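Local coordinates for protein peptidoglycan D,D-transpeptidase PbpA (Mycobacterium tuberculosis, PDB 3UPN) that probably cross-links the peptidoglycan of the mycobacterial cell wall as a penicillin-binding D,D-transpeptidase and helps to regulate cell length, at residues E212-A217 / N254-Q259; L260-G265 / P298-L303; V243-A248 / T371-G376. All blocks are in the same frame, centred on the assembly; numbering follows the deposited sequence.

Interaction 1: E212-A217 / N254-Q259; sequences EQLTAA and NTAFVQ. With IM2 ((5R)-5-[(1S,2R)-1-formyl-2-hydroxypropyl]-3-[(2-{[(E)-iminomethyl]amino}ethyl)sulfanyl]-4,5-dihydro-1H-pyrrole-2-carbox ylic acid), chain C.
Thr215 with Gln259, and Thr255 with Ala217, make the two hydrogen bonds that tie the first half of helix 255-264 to strand 213-215 and the turn after it. Thr215 N gives its hydrogen to Gln259 OE1 at 2.8 Å, almost straight at 170°, though the donor stands 29° off the amide plane. Glutamine suits the place because its extended chain, with CG anti to the backbone N (chi1 -173°), carries the amide to the strand backbone. Thr255 OG1 donates to Ala217 O, 2.8 Å away and in the carbonyl plane. Thr215 OG1 accepts from Ala217 N, an ST turn that bends the chain as the strand ends.

The apolar pair is Leu214 CB and Ala256 CB, 3.8 Å apart; alanine is small enough to let strand and helix approach closely. Thr215 CG2 makes van der Waals contact with Thr255 O. Just before Thr255, Asn254, the asparagine of the SXN motif, leads its amide away from the strand, bonding Lys196 of the SXXK motif and, weakly, O62 of the opened carbapenem; Ser193 is the probable acylated serine. Strand 213-215 pairs with strand 242-244, while Ile220 of strand 219-221 and Ala248 of helix 245-250 pack against helix 255-264.

Interaction 2: L260-G265 / P298-L303; sequences LGIRTG and PDSAAL
Leu303 packs against the last turn of helix 255-264, in a contact held by van der Waals packing with no hydrogen bond across it. Leu303 CD2 does most of the touching and meets backbone more than side chain. This methyl, Leu303 CD2, lies 3.6 Å from both Ile262 CA and Gly261 O. Gly265 C is 3.8 Å from Leu303 CD2. Leucine fits because CG, anti to the backbone N (chi1 -178°), carries the branched end across. Gly261 presents bare backbone to helix 300-307, so the two helices come close enough for Leu303 to reach its carbonyl. Ile262 flanks it, CG1 being 4.2 Å from Leu303 CD2, while its CG2 branch touches Ser300 OG.

The polar bonds stay within each segment and shape the helix ends. Asp299 is the N-cap of helix 300-307, its OD1 accepting from Ala302 N at 2.8 Å, a short acidic side chain well suited to first-turn amides. Leu260 O accepts from both Thr264 N and Thr264 OG1. Gly265 then leaves the helix with a phi of 89°, where a CB would jam against the carbonyl oxygen of Thr264, and is itself the N-cap of the next helix.

The contact is structural packing away from the active site, joining the end of helix 255-264 to the start of helix 300-307 within the transpeptidase domain. Helix 266-275 adds Ala266 and Leu269 around Leu303, and Ala203 of helix 196-205 packs against Leu260 and Thr264.

Interaction 3: V243-A248 / T371-G376; sequences VSLREA and TELMVG
Arg246 and Leu373 lie alongside one another, pointing opposite ways, aliphatic stem against branched end. Leu373 CD2 sits 3.6 Å from Arg246 CB and continues along CG, so the hydrocarbon part of the arginine shields the leucine while its charged end travels on. Leu373 CD1 takes the other neighbour, meeting Leu245 CD2 at 3.6 Å, with these two side chains at about a right angle. One leucine thus spreads its two methyls over consecutive residues of the opposing helix.

The arginine chain is extended from CG to NE, and CG stands anti to the backbone N (chi1 166°); together these carry the guanidinium to the backbone of the far helix. There Arg246 NH1 gives a weak hydrogen bond to Glu372 O, 3.0 Å long and bent to 136°, with the oxygen at the edge of the guanidinium near its plane. Arg246 NH2 lies 3.5 Å from Gly376 CA, and the bare glycine backbone admits the planar group where a side chain would obstruct it.

The contact lies within the penicillin-binding transpeptidase domain, joining the short helix 245-250 of its helical part to helix 364-380, which packs on strand 411-418 of the five-stranded antiparallel sheet.

Farther off, Glu372 OE1 is 5.5 Å from Arg246 NH1; it also lies close to Glu210 OE2, and the arginine's charge may ease the proximity of the two carboxylates. Ser244 caps helix 245-250, its OG accepting from Glu247 N at 3.2 Å, and so sets the turn from which Leu245 and Arg246 project. Behind them Leu260 of helix 255-264 packs on Leu245, and the backbone of Arg246 is hydrogen-bonded to Glu210. On the far side of helix 364-380, Met374 and Thr371 lodge against Ile327 and Phe417.

In the fold
All three contacts lie within the transpeptidase domain, on the same side of the chain's centre. Interactions 1 and 2 share helix 255-264, the first using its first half and the second its end, and lie 13 Å apart, centre to centre. Interaction 3 is equally far from interaction 1 and 21 Å from interaction 2, again between centres. Strands 213-215 and 242-244 pair, joining interactions 1 and 3 through one small sheet. Along the chain, interaction 1 closes before interaction 2 opens; the segments of 1 and 3 alternate, and interaction 2 is nested inside the loop that 3 closes. Of the three, only interaction 1 includes a residue touching the ring-opened carbapenem, its Ala256 side chain about 11 Å from that of Ser193; the others pack surrounding helices.

Interaction 1: E212-A217 / N254-Q259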
ATOM      1  N   GLU A 212      28.420  -4.987 -14.032  1.00 54.39           N
ATOM      2  CA  GLU A 212      29.285  -4.014 -13.360  1.00 54.28           C
ATOM      3  C   GLU A 212      29.744  -4.500 -11.977  1.00 54.02           C
ATOM      4  O   GLU A 212      28.941  -5.047 -11.197  1.00 53.78           O
ATOM      5  CB  GLU A 212      28.537  -2.674 -13.257  1.00 54.38           C
ATOM      6  CG  GLU A 212      29.125  -1.641 -12.296  1.00 56.34           C
ATOM      7  CD  GLU A 212      28.948  -0.212 -12.794  1.00 58.48           C
ATOM      8  OE1 GLU A 212      28.418   0.630 -12.026  1.00 59.93           O
ATOM      9  OE2 GLU A 212      29.331   0.069 -13.957  1.00 59.30           O
ATOM     10  N   GLN A 213      31.025  -4.280 -11.673  1.00 53.64           N
ATOM     11  CA  GLN A 213      31.646  -4.795 -10.442  1.00 53.16           C
ATOM     12  C   GLN A 213      31.667  -3.803  -9.271  1.00 52.98           C
ATOM     13  O   GLN A 213      32.149  -2.668  -9.407  1.00 52.92           O
ATOM     14  CB  GLN A 213      33.062  -5.326 -10.724  1.00 53.71           C
ATOM     15  CG  GLN A 213      33.096  -6.585 -11.600  1.00 52.58           C
ATOM     16  CD  GLN A 213      32.367  -7.767 -10.979  1.00 51.37           C
ATOM     17  OE1 GLN A 213      31.501  -8.377 -11.604  1.00 51.69           O
ATOM     18  NE2 GLN A 213      32.703  -8.080  -9.739  1.00 50.60           N
ATOM     19  N   LEU A 214      31.156  -4.256  -8.122  1.00 52.27           N
ATOM     20  CA  LEU A 214      30.995  -3.418  -6.932  1.00 51.95           C
ATOM     21  C   LEU A 214      31.640  -4.089  -5.740  1.00 52.62           C
ATOM     22  O   LEU A 214      31.709  -5.309  -5.692  1.00 53.04           O
ATOM     23  CB  LEU A 214      29.500  -3.169  -6.649  1.00 51.04           C
ATOM     24  CG  LEU A 214      28.716  -2.553  -7.820  1.00 49.85           C
ATOM     25  CD1 LEU A 214      27.213  -2.716  -7.649  1.00 49.50           C
ATOM     26  CD2 LEU A 214      29.113  -1.095  -8.011  1.00 49.04           C
ATOM     27  N   THR A 215      32.093  -3.292  -4.777  1.00 53.07           N
ATOM     28  CA  THR A 215      32.761  -3.819  -3.580  1.00 54.29           C
ATOM     29  C   THR A 215      31.942  -4.888  -2.850  1.00 54.94           C
ATOM     30  O   THR A 215      30.707  -4.794  -2.754  1.00 53.83           O
ATOM     31  CB  THR A 215      33.167  -2.695  -2.586  1.00 54.67           C
ATOM     32  OG1 THR A 215      34.046  -3.232  -1.592  1.00 56.62           O
ATOM     33  CG2 THR A 215      31.944  -2.073  -1.895  1.00 53.55           C
ATOM     34  N   ALA A 216      32.645  -5.910  -2.363  1.00 56.29           N
ATOM     35  CA  ALA A 216      32.047  -6.973  -1.557  1.00 56.93           C
ATOM     36  C   ALA A 216      32.435  -6.812  -0.093  1.00 58.26           C
ATOM     37  O   ALA A 216      32.068  -7.642   0.746  1.00 58.89           O
ATOM     38  CB  ALA A 216      32.487  -8.349  -2.070  1.00 57.43           C
ATOM     39  N   ALA A 217      33.165  -5.738   0.214  1.00 59.10           N
ATOM     40  CA  ALA A 217      33.670  -5.489   1.570  1.00 60.64           C
ATOM     41  C   ALA A 217      32.555  -5.485   2.618  1.00 61.10           C
ATOM     42  O   ALA A 217      31.468  -4.976   2.356  1.00 60.39           O
ATOM     43  CB  ALA A 217      34.465  -4.181   1.620  1.00 60.98           C
ATOM     44  N   ASN A 254      24.874  -4.407   1.226  1.00 52.81           N
ATOM     45  CA  ASN A 254      24.692  -2.987   1.508  1.00 51.57           C
ATOM     46  C   ASN A 254      25.787  -2.105   0.966  1.00 50.47           C
ATOM     47  O   ASN A 254      25.493  -1.097   0.331  1.00 50.06           O
ATOM     48  CB  ASN A 254      24.545  -2.732   3.006  1.00 52.38           C
ATOM     49  CG  ASN A 254      23.130  -2.943   3.501  1.00 53.07           C
ATOM     50  OD1 ASN A 254      22.201  -3.162   2.720  1.00 52.71           O
ATOM     51  ND2 ASN A 254      22.960  -2.877   4.813  1.00 54.40           N
ATOM     52  N   THR A 255      27.037  -2.485   1.237  1.00 49.73           N
ATOM     53  CA  THR A 255      28.218  -1.705   0.857  1.00 48.83           C
ATOM     54  C   THR A 255      28.292  -1.497  -0.654  1.00 47.21           C
ATOM     55  O   THR A 255      28.701  -0.435  -1.121  1.00 47.11           O
ATOM     56  CB  THR A 255      29.544  -2.370   1.330  1.00 49.68           C
ATOM     57  OG1 THR A 255      29.685  -3.659   0.713  1.00 49.45           O
ATOM     58  CG2 THR A 255      29.581  -2.508   2.851  1.00 50.75           C
ATOM     59  N   ALA A 256      27.907  -2.524  -1.405  1.00 45.80           N
ATOM     60  CA  ALA A 256      27.887  -2.447  -2.858  1.00 44.59           C
ATOM     61  C   ALA A 256      26.958  -1.327  -3.314  1.00 43.77           C
ATOM     62  O   ALA A 256      27.278  -0.613  -4.258  1.00 43.40           O
ATOM     63  CB  ALA A 256      27.465  -3.787  -3.463  1.00 43.86           C
ATOM     64  N   PHE A 257      25.815  -1.180  -2.623  1.00 43.48           N
ATOM     65  CA  PHE A 257      24.795  -0.182  -2.959  1.00 42.79           C
ATOM     66  C   PHE A 257      25.069   1.222  -2.443  1.00 43.62           C
ATOM     67  O   PHE A 257      24.727   2.215  -3.105  1.00 43.35           O
ATOM     68  CB  PHE A 257      23.406  -0.668  -2.558  1.00 41.91           C
ATOM     69  CG  PHE A 257      22.825  -1.617  -3.542  1.00 41.38           C
ATOM     70  CD1 PHE A 257      22.154  -1.143  -4.654  1.00 38.08           C
ATOM     71  CD2 PHE A 257      23.003  -2.991  -3.393  1.00 42.05           C
ATOM     72  CE1 PHE A 257      21.651  -2.015  -5.601  1.00 38.82           C
ATOM     73  CE2 PHE A 257      22.477  -3.877  -4.334  1.00 42.34           C
ATOM     74  CZ  PHE A 257      21.801  -3.375  -5.448  1.00 39.94           C
ATOM     75  N   VAL A 258      25.676   1.302  -1.265  1.00 44.67           N
ATOM     76  CA  VAL A 258      26.285   2.543  -0.802  1.00 45.95           C
ATOM     77  C   VAL A 258      27.249   3.069  -1.894  1.00 46.55           C
ATOM     78  O   VAL A 258      27.180   4.245  -2.269  1.00 46.56           O
ATOM     79  CB  VAL A 258      27.054   2.329   0.532  1.00 46.77           C
ATOM     80  CG1 VAL A 258      27.777   3.611   0.965  1.00 48.34           C
ATOM     81  CG2 VAL A 258      26.113   1.853   1.626  1.00 46.63           C
ATOM     82  N   GLN A 259      28.121   2.182  -2.398  1.00 46.88           N
ATOM     83  CA  GLN A 259      29.106   2.516  -3.450  1.00 47.71           C
ATOM     84  C   GLN A 259      28.437   2.826  -4.784  1.00 47.13           C
ATOM     85  O   GLN A 259      28.804   3.800  -5.450  1.00 47.74           O
ATOM     86  CB  GLN A 259      30.123   1.381  -3.635  1.00 47.95           C
ATOM     87  CG  GLN A 259      31.288   1.690  -4.579  1.00 48.75           C
ATOM     88  CD  GLN A 259      32.172   0.474  -4.827  1.00 49.17           C
ATOM     89  OE1 GLN A 259      31.720  -0.557  -5.339  1.00 48.11           O
ATOM     90  NE2 GLN A 259      33.446   0.594  -4.467  1.00 51.39           N
TER
HETATM   91  C7  IM2 C 800      18.045  -4.313   3.741  1.00 56.87           C
HETATM   92  C2  IM2 C 800      17.876  -8.471   4.719  1.00 67.49           C
HETATM   93  C6  IM2 C 800      18.644  -5.277   4.775  1.00 60.44           C
HETATM   94  C5  IM2 C 800      19.253  -6.595   4.250  1.00 63.48           C
HETATM   95  C3  IM2 C 800      17.797  -8.219   3.415  1.00 67.16           C
HETATM   96  O7  IM2 C 800      17.688  -3.208   4.131  1.00 58.92           O
HETATM   97  C61 IM2 C 800      19.575  -4.530   5.765  1.00 60.96           C
HETATM   98  O62 IM2 C 800      19.677  -3.125   5.488  1.00 60.68           O
HETATM   99  C62 IM2 C 800      20.988  -5.107   5.880  1.00 62.28           C
HETATM  100  N4  IM2 C 800      18.444  -7.098   3.138  1.00 65.38           N
HETATM  101  C31 IM2 C 800      17.140  -9.003   2.373  1.00 68.38           C
HETATM  102  O31 IM2 C 800      17.770  -9.920   1.788  1.00 68.95           O
HETATM  103  O32 IM2 C 800      15.954  -8.731   2.096  1.00 69.46           O
HETATM  104  S21 IM2 C 800      16.823  -9.403   5.641  1.00 69.76           S
HETATM  105  C22 IM2 C 800      16.729 -11.074   5.062  1.00 68.88           C
HETATM  106  C23 IM2 C 800      15.289 -11.424   4.680  1.00 68.93           C
HETATM  107  N24 IM2 C 800      15.367 -12.629   3.856  1.00 68.89           N
HETATM  108  C25 IM2 C 800      14.390 -13.006   3.224  1.00 67.77           C
HETATM  109  N26 IM2 C 800      13.312 -13.407   2.803  1.00 66.49           N
HETATM  110  C1  IM2 C 800      19.041  -7.710   5.291  1.00 65.49           C

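Interaction 2: L260-G265 / P298-L303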
ATOM      1  N   LEU A 260      27.464   2.005  -5.173  1.00 46.52           N
ATOM      2  CA  LEU A 260      26.705   2.268  -6.391  1.00 46.22           C
ATOM      3  C   LEU A 260      26.015   3.633  -6.362  1.00 46.58           C
ATOM      4  O   LEU A 260      26.151   4.413  -7.304  1.00 47.01           O
ATOM      5  CB  LEU A 260      25.676   1.164  -6.667  1.00 45.63           C
ATOM      6  CG  LEU A 260      24.955   1.246  -8.022  1.00 44.45           C
ATOM      7  CD1 LEU A 260      25.958   1.259  -9.179  1.00 44.28           C
ATOM      8  CD2 LEU A 260      23.967   0.102  -8.177  1.00 44.66           C
ATOM      9  N   GLY A 261      25.283   3.912  -5.284  1.00 46.80           N
ATOM     10  CA  GLY A 261      24.495   5.142  -5.173  1.00 47.17           C
ATOM     11  C   GLY A 261      25.295   6.432  -5.149  1.00 48.09           C
ATOM     12  O   GLY A 261      24.830   7.459  -5.642  1.00 48.57           O
ATOM     13  N   ILE A 262      26.479   6.385  -4.545  1.00 48.81           N
ATOM     14  CA  ILE A 262      27.358   7.549  -4.457  1.00 49.85           C
ATOM     15  C   ILE A 262      28.059   7.789  -5.799  1.00 50.02           C
ATOM     16  O   ILE A 262      28.287   8.933  -6.187  1.00 50.37           O
ATOM     17  CB  ILE A 262      28.394   7.407  -3.307  1.00 50.69           C
ATOM     18  CG1 ILE A 262      27.685   7.419  -1.949  1.00 50.68           C
ATOM     19  CG2 ILE A 262      29.454   8.524  -3.371  1.00 51.65           C
ATOM     20  CD1 ILE A 262      28.548   6.984  -0.784  1.00 51.62           C
ATOM     21  N   ARG A 263      28.391   6.695  -6.486  1.00 49.60           N
ATOM     22  CA  ARG A 263      28.941   6.741  -7.834  1.00 49.84           C
ATOM     23  C   ARG A 263      27.896   7.317  -8.798  1.00 48.98           C
ATOM     24  O   ARG A 263      28.237   8.091  -9.691  1.00 49.33           O
ATOM     25  CB  ARG A 263      29.374   5.336  -8.286  1.00 49.93           C
ATOM     26  CG  ARG A 263      30.319   5.299  -9.512  1.00 52.05           C
ATOM     27  CD  ARG A 263      29.998   4.120 -10.458  1.00 53.94           C
ATOM     28  NE  ARG A 263      30.659   2.820 -10.213  1.00 56.83           N
ATOM     29  CZ  ARG A 263      31.501   2.490  -9.221  1.00 57.51           C
ATOM     30  NH1 ARG A 263      31.856   3.347  -8.268  1.00 58.99           N
ATOM     31  NH2 ARG A 263      31.996   1.255  -9.182  1.00 56.69           N
ATOM     32  N   THR A 264      26.628   6.943  -8.598  1.00 47.60           N
ATOM     33  CA  THR A 264      25.504   7.432  -9.420  1.00 46.43           C
ATOM     34  C   THR A 264      25.187   8.911  -9.123  1.00 46.58           C
ATOM     35  O   THR A 264      24.795   9.660 -10.020  1.00 46.60           O
ATOM     36  CB  THR A 264      24.250   6.507  -9.304  1.00 45.30           C
ATOM     37  OG1 THR A 264      24.584   5.189  -9.751  1.00 44.10           O
ATOM     38  CG2 THR A 264      23.109   6.993 -10.159  1.00 45.16           C
ATOM     39  N   GLY A 265      25.384   9.331  -7.876  1.00 46.59           N
ATOM     40  CA  GLY A 265      25.221  10.741  -7.496  1.00 47.08           C
ATOM     41  C   GLY A 265      23.802  11.098  -7.082  1.00 46.68           C
ATOM     42  O   GLY A 265      22.857  10.406  -7.453  1.00 45.76           O
ATOM     43  N   PRO A 298      21.372  16.071   1.863  1.00 56.89           N
ATOM     44  CA  PRO A 298      22.145  17.312   1.929  1.00 58.49           C
ATOM     45  C   PRO A 298      23.659  17.130   1.781  1.00 59.00           C
ATOM     46  O   PRO A 298      24.364  18.111   1.564  1.00 60.05           O
ATOM     47  CB  PRO A 298      21.826  17.835   3.326  1.00 59.45           C
ATOM     48  CG  PRO A 298      21.656  16.583   4.129  1.00 59.06           C
ATOM     49  CD  PRO A 298      20.978  15.601   3.205  1.00 56.99           C
ATOM     50  N   ASP A 299      24.137  15.893   1.914  1.00 58.17           N
ATOM     51  CA  ASP A 299      25.560  15.572   1.825  1.00 58.79           C
ATOM     52  C   ASP A 299      25.769  14.139   1.338  1.00 57.10           C
ATOM     53  O   ASP A 299      24.811  13.411   1.074  1.00 55.85           O
ATOM     54  CB  ASP A 299      26.263  15.793   3.178  1.00 60.46           C
ATOM     55  CG  ASP A 299      25.583  15.040   4.329  1.00 61.13           C
ATOM     56  OD1 ASP A 299      25.725  13.798   4.414  1.00 60.59           O
ATOM     57  OD2 ASP A 299      24.913  15.698   5.153  1.00 63.72           O
ATOM     58  N   SER A 300      27.031  13.740   1.241  1.00 57.36           N
ATOM     59  CA  SER A 300      27.402  12.439   0.681  1.00 56.27           C
ATOM     60  C   SER A 300      27.290  11.281   1.680  1.00 55.43           C
ATOM     61  O   SER A 300      27.144  10.124   1.276  1.00 54.55           O
ATOM     62  CB  SER A 300      28.806  12.512   0.084  1.00 57.00           C
ATOM     63  OG  SER A 300      29.175  11.264  -0.465  1.00 57.87           O
ATOM     64  N   ALA A 301      27.369  11.586   2.975  1.00 55.88           N
ATOM     65  CA  ALA A 301      27.018  10.611   4.014  1.00 54.74           C
ATOM     66  C   ALA A 301      25.545  10.237   3.870  1.00 52.99           C
ATOM     67  O   ALA A 301      25.200   9.051   3.835  1.00 51.91           O
ATOM     68  CB  ALA A 301      27.309  11.165   5.404  1.00 56.24           C
ATOM     69  N   ALA A 302      24.690  11.258   3.762  1.00 52.38           N
ATOM     70  CA  ALA A 302      23.253  11.083   3.507  1.00 50.66           C
ATOM     71  C   ALA A 302      22.964  10.256   2.256  1.00 49.36           C
ATOM     72  O   ALA A 302      22.073   9.401   2.273  1.00 48.54           O
ATOM     73  CB  ALA A 302      22.558  12.432   3.415  1.00 50.92           C
ATOM     74  N   LEU A 303      23.722  10.504   1.180  1.00 49.06           N
ATOM     75  CA  LEU A 303      23.521   9.806  -0.097  1.00 47.84           C
ATOM     76  C   LEU A 303      23.768   8.291  -0.031  1.00 47.54           C
ATOM     77  O   LEU A 303      23.002   7.503  -0.597  1.00 46.49           O
ATOM     78  CB  LEU A 303      24.368  10.442  -1.206  1.00 47.97           C
ATOM     79  CG  LEU A 303      24.185   9.821  -2.596  1.00 47.65           C
ATOM     80  CD1 LEU A 303      22.756  10.027  -3.072  1.00 45.89           C
ATOM     81  CD2 LEU A 303      25.206  10.354  -3.622  1.00 46.77           C
TER

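Interaction 3: V243-A248 / T371-G376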
ATOM      1  N   VAL A 243      31.756  -7.986  -6.504  1.00 56.47           N
ATOM      2  CA  VAL A 243      30.578  -8.732  -6.955  1.00 54.72           C
ATOM      3  C   VAL A 243      29.884  -7.966  -8.081  1.00 52.72           C
ATOM      4  O   VAL A 243      29.987  -6.740  -8.152  1.00 51.64           O
ATOM      5  CB  VAL A 243      29.534  -8.988  -5.805  1.00 54.83           C
ATOM      6  CG1 VAL A 243      29.964 -10.151  -4.913  1.00 56.22           C
ATOM      7  CG2 VAL A 243      29.251  -7.712  -4.975  1.00 54.05           C
ATOM      8  N   SER A 244      29.186  -8.692  -8.952  1.00 51.38           N
ATOM      9  CA  SER A 244      28.365  -8.068  -9.978  1.00 50.16           C
ATOM     10  C   SER A 244      27.158  -7.372  -9.336  1.00 48.87           C
ATOM     11  O   SER A 244      26.766  -7.674  -8.198  1.00 49.40           O
ATOM     12  CB  SER A 244      27.924  -9.084 -11.043  1.00 50.15           C
ATOM     13  OG  SER A 244      26.870  -9.908 -10.580  1.00 50.05           O
ATOM     14  N   LEU A 245      26.590  -6.424 -10.067  1.00 47.85           N
ATOM     15  CA  LEU A 245      25.394  -5.700  -9.635  1.00 45.96           C
ATOM     16  C   LEU A 245      24.232  -6.657  -9.413  1.00 45.27           C
ATOM     17  O   LEU A 245      23.551  -6.552  -8.398  1.00 44.25           O
ATOM     18  CB  LEU A 245      25.032  -4.603 -10.648  1.00 45.68           C
ATOM     19  CG  LEU A 245      23.801  -3.688 -10.457  1.00 46.02           C
ATOM     20  CD1 LEU A 245      23.875  -2.455 -11.357  1.00 42.72           C
ATOM     21  CD2 LEU A 245      22.524  -4.439 -10.746  1.00 46.40           C
ATOM     22  N   ARG A 246      23.992  -7.577 -10.351  1.00 45.03           N
ATOM     23  CA  ARG A 246      22.930  -8.563 -10.154  1.00 45.34           C
ATOM     24  C   ARG A 246      23.120  -9.350  -8.864  1.00 45.54           C
ATOM     25  O   ARG A 246      22.169  -9.519  -8.101  1.00 45.64           O
ATOM     26  CB  ARG A 246      22.772  -9.530 -11.323  1.00 46.22           C
ATOM     27  CG  ARG A 246      21.899 -10.731 -10.949  1.00 48.18           C
ATOM     28  CD  ARG A 246      21.412 -11.548 -12.134  1.00 53.03           C
ATOM     29  NE  ARG A 246      20.763 -12.782 -11.667  1.00 56.71           N
ATOM     30  CZ  ARG A 246      19.457 -13.045 -11.756  1.00 57.88           C
ATOM     31  NH1 ARG A 246      18.627 -12.169 -12.318  1.00 57.95           N
ATOM     32  NH2 ARG A 246      18.977 -14.197 -11.296  1.00 57.37           N
ATOM     33  N   GLU A 247      24.347  -9.803  -8.612  1.00 45.76           N
ATOM     34  CA  GLU A 247      24.653 -10.613  -7.430  1.00 46.02           C
ATOM     35  C   GLU A 247      24.453  -9.817  -6.131  1.00 45.06           C
ATOM     36  O   GLU A 247      23.905 -10.341  -5.172  1.00 44.72           O
ATOM     37  CB  GLU A 247      26.071 -11.210  -7.501  1.00 46.41           C
ATOM     38  CG  GLU A 247      26.304 -12.324  -6.481  1.00 48.32           C
ATOM     39  CD  GLU A 247      27.673 -12.991  -6.581  1.00 49.51           C
ATOM     40  OE1 GLU A 247      28.601 -12.401  -7.173  1.00 51.47           O
ATOM     41  OE2 GLU A 247      27.815 -14.123  -6.058  1.00 53.01           O
ATOM     42  N   ALA A 248      24.896  -8.559  -6.112  1.00 44.42           N
ATOM     43  CA  ALA A 248      24.707  -7.697  -4.951  1.00 43.89           C
ATOM     44  C   ALA A 248      23.218  -7.375  -4.733  1.00 43.79           C
ATOM     45  O   ALA A 248      22.753  -7.277  -3.590  1.00 42.40           O
ATOM     46  CB  ALA A 248      25.507  -6.427  -5.104  1.00 43.56           C
ATOM     47  N   THR A 371      13.057  -6.501 -13.447  1.00 40.45           N
ATOM     48  CA  THR A 371      12.249  -7.721 -13.311  1.00 41.54           C
ATOM     49  C   THR A 371      13.116  -8.979 -13.150  1.00 42.51           C
ATOM     50  O   THR A 371      12.888  -9.787 -12.234  1.00 42.89           O
ATOM     51  CB  THR A 371      11.282  -7.881 -14.501  1.00 41.76           C
ATOM     52  OG1 THR A 371      10.399  -6.764 -14.522  1.00 43.18           O
ATOM     53  CG2 THR A 371      10.445  -9.141 -14.382  1.00 42.16           C
ATOM     54  N   GLU A 372      14.095  -9.143 -14.046  1.00 42.89           N
ATOM     55  CA  GLU A 372      15.047 -10.241 -13.975  1.00 43.46           C
ATOM     56  C   GLU A 372      15.715 -10.270 -12.607  1.00 42.31           C
ATOM     57  O   GLU A 372      15.796 -11.321 -11.974  1.00 42.80           O
ATOM     58  CB  GLU A 372      16.118 -10.107 -15.080  1.00 43.87           C
ATOM     59  CG  GLU A 372      15.588 -10.221 -16.512  1.00 45.52           C
ATOM     60  CD  GLU A 372      16.634  -9.867 -17.581  1.00 46.62           C
ATOM     61  OE1 GLU A 372      17.859  -9.929 -17.294  1.00 47.36           O
ATOM     62  OE2 GLU A 372      16.220  -9.528 -18.716  1.00 49.83           O
ATOM     63  N   LEU A 373      16.185  -9.115 -12.143  1.00 41.06           N
ATOM     64  CA  LEU A 373      16.887  -9.057 -10.861  1.00 40.87           C
ATOM     65  C   LEU A 373      15.970  -9.455  -9.697  1.00 40.70           C
ATOM     66  O   LEU A 373      16.410 -10.119  -8.747  1.00 40.69           O
ATOM     67  CB  LEU A 373      17.461  -7.656 -10.608  1.00 40.32           C
ATOM     68  CG  LEU A 373      18.528  -7.026 -11.507  1.00 41.26           C
ATOM     69  CD1 LEU A 373      19.235  -5.900 -10.760  1.00 40.71           C
ATOM     70  CD2 LEU A 373      19.535  -8.039 -12.025  1.00 41.60           C
ATOM     71  N   MET A 374      14.702  -9.046  -9.786  1.00 39.70           N
ATOM     72  CA  MET A 374      13.712  -9.314  -8.753  1.00 39.63           C
ATOM     73  C   MET A 374      13.278 -10.781  -8.762  1.00 40.00           C
ATOM     74  O   MET A 374      13.009 -11.344  -7.708  1.00 39.74           O
ATOM     75  CB  MET A 374      12.496  -8.371  -8.897  1.00 38.56           C
ATOM     76  CG  MET A 374      12.802  -6.904  -8.571  1.00 37.34           C
ATOM     77  SD  MET A 374      11.384  -5.775  -8.702  1.00 39.84           S
ATOM     78  CE  MET A 374      10.412  -6.251  -7.273  1.00 34.72           C
ATOM     79  N   VAL A 375      13.197 -11.390  -9.944  1.00 40.70           N
ATOM     80  CA  VAL A 375      12.960 -12.838 -10.033  1.00 42.18           C
ATOM     81  C   VAL A 375      14.106 -13.613  -9.378  1.00 43.05           C
ATOM     82  O   VAL A 375      13.880 -14.646  -8.757  1.00 43.70           O
ATOM     83  CB  VAL A 375      12.754 -13.322 -11.485  1.00 43.17           C
ATOM     84  CG1 VAL A 375      12.849 -14.847 -11.581  1.00 44.50           C
ATOM     85  CG2 VAL A 375      11.413 -12.864 -11.996  1.00 42.91           C
ATOM     86  N   GLY A 376      15.322 -13.089  -9.507  1.00 43.11           N
ATOM     87  CA  GLY A 376      16.498 -13.669  -8.868  1.00 44.19           C
ATOM     88  C   GLY A 376      16.465 -13.488  -7.363  1.00 44.10           C
ATOM     89  O   GLY A 376      16.745 -14.419  -6.632  1.00 44.17           O
TER